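Local coordinates for protein (alpha-2u-globulin) (Rattus norvegicus, PDB 2A2U) that probably binds and carries small hydrophobic ligands as a lipocalin, and also takes up a compound that induces hyaline droplets, at residues 112-123 with 149-160. Numbering follows the deposited sequence.
Sequences LKTDYDRYVMFH and IKEKFAKLCEAH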
# COMPACT_ATOMS: atom_id res chain seq x y z
N LEU A 112 -4.59 5.48 -24.59
CA LEU A 112 -5.27 5.44 -25.87
C LEU A 112 -4.53 6.16 -26.99
O LEU A 112 -4.32 5.58 -28.06
CB LEU A 112 -6.68 6.01 -25.72
CG LEU A 112 -7.78 5.32 -26.50
CD1 LEU A 112 -7.81 3.85 -26.15
CD2 LEU A 112 -9.11 5.96 -26.17
N LYS A 113 -4.16 7.42 -26.76
CA LYS A 113 -3.46 8.22 -27.76
C LYS A 113 -2.67 9.35 -27.12
O LYS A 113 -3.14 9.97 -26.16
CB LYS A 113 -4.47 8.77 -28.78
CG LYS A 113 -3.84 9.51 -29.95
CD LYS A 113 -4.89 9.93 -30.98
CE LYS A 113 -5.34 8.75 -31.84
NZ LYS A 113 -4.26 8.27 -32.77
N THR A 114 -1.47 9.61 -27.62
CA THR A 114 -0.64 10.68 -27.09
C THR A 114 0.32 11.19 -28.15
O THR A 114 0.71 10.45 -29.05
CB THR A 114 0.18 10.21 -25.87
OG1 THR A 114 0.77 11.33 -25.21
CG2 THR A 114 1.30 9.28 -26.29
N ASP A 115 0.64 12.48 -28.09
CA ASP A 115 1.59 13.09 -29.01
C ASP A 115 2.77 13.55 -28.16
O ASP A 115 3.69 14.20 -28.64
CB ASP A 115 0.93 14.24 -29.79
CG ASP A 115 0.90 15.54 -29.04
OD1 ASP A 115 0.79 15.53 -27.80
OD2 ASP A 115 0.97 16.59 -29.70
N TYR A 116 2.70 13.19 -26.88
CA TYR A 116 3.71 13.47 -25.86
C TYR A 116 3.81 14.86 -25.24
O TYR A 116 3.78 14.99 -24.01
CB TYR A 116 5.09 12.99 -26.30
CG TYR A 116 5.17 11.50 -26.55
CD1 TYR A 116 5.11 10.59 -25.50
CD2 TYR A 116 5.30 11.01 -27.84
CE1 TYR A 116 5.21 9.22 -25.74
CE2 TYR A 116 5.39 9.66 -28.09
CZ TYR A 116 5.34 8.77 -27.04
OH TYR A 116 5.47 7.45 -27.34
N ASP A 117 3.94 15.89 -26.06
CA ASP A 117 4.07 17.25 -25.51
C ASP A 117 2.84 18.13 -25.55
O ASP A 117 2.93 19.33 -25.33
CB ASP A 117 5.29 17.97 -26.09
CG ASP A 117 5.43 17.77 -27.57
OD1 ASP A 117 4.45 18.01 -28.31
OD2 ASP A 117 6.53 17.37 -28.01
N ARG A 118 1.70 17.53 -25.82
CA ARG A 118 0.47 18.29 -25.84
C ARG A 118 -0.65 17.59 -25.10
O ARG A 118 -1.13 18.10 -24.08
CB ARG A 118 0.01 18.58 -27.27
CG ARG A 118 0.67 19.78 -27.89
CD ARG A 118 -0.13 20.25 -29.09
NE ARG A 118 -0.23 19.21 -30.12
CZ ARG A 118 -1.25 19.10 -30.97
NH1 ARG A 118 -2.26 19.97 -30.92
NH2 ARG A 118 -1.26 18.12 -31.87
N TYR A 119 -1.03 16.42 -25.58
CA TYR A 119 -2.12 15.67 -24.99
C TYR A 119 -1.83 14.19 -24.72
O TYR A 119 -0.84 13.61 -25.18
CB TYR A 119 -3.36 15.78 -25.88
CG TYR A 119 -3.22 15.05 -27.20
CD1 TYR A 119 -2.54 15.62 -28.27
CD2 TYR A 119 -3.73 13.76 -27.36
CE1 TYR A 119 -2.37 14.92 -29.47
CE2 TYR A 119 -3.56 13.05 -28.54
CZ TYR A 119 -2.88 13.63 -29.59
OH TYR A 119 -2.68 12.92 -30.76
N VAL A 120 -2.73 13.59 -23.93
CA VAL A 120 -2.69 12.17 -23.61
C VAL A 120 -4.11 11.77 -23.25
O VAL A 120 -4.77 12.42 -22.44
CB VAL A 120 -1.70 11.80 -22.47
CG1 VAL A 120 -2.12 12.39 -21.13
CG2 VAL A 120 -1.59 10.29 -22.37
N MET A 121 -4.62 10.77 -23.95
CA MET A 121 -5.97 10.28 -23.73
C MET A 121 -5.88 8.91 -23.07
O MET A 121 -5.20 8.00 -23.57
CB MET A 121 -6.72 10.19 -25.07
CG MET A 121 -6.60 11.44 -25.92
SD MET A 121 -7.51 11.37 -27.46
CE MET A 121 -7.53 13.09 -27.91
N PHE A 122 -6.50 8.79 -21.90
CA PHE A 122 -6.50 7.53 -21.18
C PHE A 122 -7.90 6.95 -21.25
O PHE A 122 -8.88 7.68 -21.32
CB PHE A 122 -6.16 7.76 -19.70
CG PHE A 122 -4.72 8.10 -19.43
CD1 PHE A 122 -3.78 7.09 -19.26
CD2 PHE A 122 -4.33 9.42 -19.25
CE1 PHE A 122 -2.48 7.40 -18.92
CE2 PHE A 122 -3.03 9.73 -18.91
CZ PHE A 122 -2.10 8.72 -18.74
N HIS A 123 -7.98 5.63 -21.24
CA HIS A 123 -9.26 4.94 -21.25
C HIS A 123 -9.25 4.01 -20.04
O HIS A 123 -8.37 3.16 -19.91
CB HIS A 123 -9.44 4.13 -22.53
CG HIS A 123 -10.68 3.30 -22.53
ND1 HIS A 123 -10.67 1.94 -22.39
CD2 HIS A 123 -11.99 3.66 -22.59
CE1 HIS A 123 -11.90 1.48 -22.36
NE2 HIS A 123 -12.73 2.51 -22.48
N ILE A 149 -8.17 19.21 -30.67
CA ILE A 149 -7.82 18.08 -29.81
C ILE A 149 -9.07 17.63 -29.08
O ILE A 149 -9.34 16.44 -28.96
CB ILE A 149 -6.75 18.46 -28.77
CG1 ILE A 149 -5.55 19.12 -29.43
CG2 ILE A 149 -6.28 17.21 -28.05
CD1 ILE A 149 -4.93 18.30 -30.53
N LYS A 150 -9.87 18.60 -28.64
CA LYS A 150 -11.08 18.28 -27.92
C LYS A 150 -12.13 17.58 -28.78
O LYS A 150 -12.96 16.84 -28.26
CB LYS A 150 -11.67 19.54 -27.28
CG LYS A 150 -10.74 20.20 -26.31
CD LYS A 150 -11.47 21.28 -25.57
CE LYS A 150 -10.53 22.14 -24.75
NZ LYS A 150 -11.27 23.19 -24.01
N GLU A 151 -12.09 17.80 -30.09
CA GLU A 151 -13.04 17.17 -31.00
C GLU A 151 -12.67 15.72 -31.21
O GLU A 151 -13.53 14.84 -31.14
CB GLU A 151 -13.05 17.87 -32.36
CG GLU A 151 -14.39 18.45 -32.77
CD GLU A 151 -15.50 17.43 -32.86
OE1 GLU A 151 -15.25 16.27 -33.28
OE2 GLU A 151 -16.64 17.80 -32.54
N LYS A 152 -11.40 15.48 -31.52
CA LYS A 152 -10.87 14.13 -31.73
C LYS A 152 -11.22 13.27 -30.53
O LYS A 152 -11.59 12.10 -30.66
CB LYS A 152 -9.35 14.19 -31.92
CG LYS A 152 -8.63 12.87 -31.68
CD LYS A 152 -7.12 13.00 -31.84
CE LYS A 152 -6.74 13.21 -33.30
NZ LYS A 152 -5.27 13.34 -33.55
N PHE A 153 -11.11 13.86 -29.34
CA PHE A 153 -11.40 13.17 -28.10
C PHE A 153 -12.90 12.91 -28.00
O PHE A 153 -13.31 11.82 -27.63
CB PHE A 153 -10.91 13.99 -26.91
CG PHE A 153 -11.25 13.39 -25.57
CD1 PHE A 153 -10.59 12.25 -25.11
CD2 PHE A 153 -12.25 13.94 -24.79
CE1 PHE A 153 -10.93 11.68 -23.89
CE2 PHE A 153 -12.60 13.37 -23.57
CZ PHE A 153 -11.93 12.24 -23.13
N ALA A 154 -13.70 13.92 -28.34
CA ALA A 154 -15.16 13.80 -28.29
C ALA A 154 -15.61 12.63 -29.16
O ALA A 154 -16.56 11.94 -28.82
CB ALA A 154 -15.81 15.09 -28.76
N LYS A 155 -14.91 12.42 -30.27
CA LYS A 155 -15.22 11.33 -31.19
C LYS A 155 -14.88 9.97 -30.58
O LYS A 155 -15.70 9.05 -30.62
CB LYS A 155 -14.48 11.52 -32.51
CG LYS A 155 -15.05 12.64 -33.37
CD LYS A 155 -14.24 12.84 -34.63
CE LYS A 155 -14.86 13.91 -35.52
NZ LYS A 155 -13.96 14.28 -36.65
N LEU A 156 -13.68 9.83 -30.03
CA LEU A 156 -13.27 8.57 -29.42
C LEU A 156 -14.24 8.17 -28.32
O LEU A 156 -14.53 6.99 -28.15
CB LEU A 156 -11.87 8.69 -28.83
CG LEU A 156 -10.71 8.91 -29.80
CD1 LEU A 156 -9.41 9.00 -29.03
CD2 LEU A 156 -10.67 7.77 -30.77
N CYS A 157 -14.76 9.15 -27.59
CA CYS A 157 -15.72 8.85 -26.53
C CYS A 157 -16.92 8.18 -27.14
O CYS A 157 -17.40 7.17 -26.63
CB CYS A 157 -16.15 10.13 -25.83
SG CYS A 157 -14.87 10.84 -24.83
N GLU A 158 -17.40 8.74 -28.24
CA GLU A 158 -18.55 8.19 -28.94
C GLU A 158 -18.23 6.81 -29.49
O GLU A 158 -19.07 5.91 -29.45
CB GLU A 158 -18.99 9.11 -30.06
CG GLU A 158 -19.30 10.52 -29.59
CD GLU A 158 -20.18 11.26 -30.55
OE1 GLU A 158 -19.99 11.12 -31.78
OE2 GLU A 158 -21.08 11.98 -30.08
N ALA A 159 -17.00 6.64 -29.97
CA ALA A 159 -16.56 5.37 -30.51
C ALA A 159 -16.46 4.32 -29.39
O ALA A 159 -16.20 3.14 -29.66
CB ALA A 159 -15.21 5.54 -31.19
N HIS A 160 -16.65 4.75 -28.15
CA HIS A 160 -16.59 3.87 -26.99
C HIS A 160 -17.89 3.89 -26.21
O HIS A 160 -17.91 3.67 -25.00
CB HIS A 160 -15.42 4.25 -26.08
CG HIS A 160 -14.09 3.94 -26.66
ND1 HIS A 160 -13.42 2.76 -26.40
CD2 HIS A 160 -13.30 4.63 -27.53
CE1 HIS A 160 -12.28 2.74 -27.08
NE2 HIS A 160 -12.19 3.86 -27.77
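M121 lies alongside F153, the two side chains running in opposite senses, with M121 CE 3.6 Å from F153 CB. Its sulfur sits at the edge of that phenyl ring, SD 5.3 Å from the centroid, a Met-aromatic contact. M121 CG is anti to the carbonyl carbon (chi1 -48°) and the chain is extended beyond it, which carries the methyl to the helix backbone. The L156 side chain crosses it at about a right angle, L156 CD1 lying 3.4 Å from M121 SD. L112 CD2 meets L156 CD1 tip to tip at 4.2 Å. This is the lipocalin principle of a helix laid against the outside of an antiparallel barrel: helix 147-158 runs beside strand 119-128, the short segments 12° apart, and F153 also touches V42. Opposite M121 the hairpin carries a classic beta bulge, L112 and K113 both facing it. Toward the N-terminal end of the helix segment, I149 CG2 comes within 3.8 Å of Y119 CG, and CD1 obliquely approaches NH1 of R118, whose NE bridges to D115 OD2 (2.9 Å) and whose NH2 pairs with E20. An alanine in place of R118 is likely to leave the D115 carboxylate without its charged mate and strip cover from I149 CD1. K152 CD lies 3.9 Å from K113 CD; the K152 ammonium salt-bridges E21.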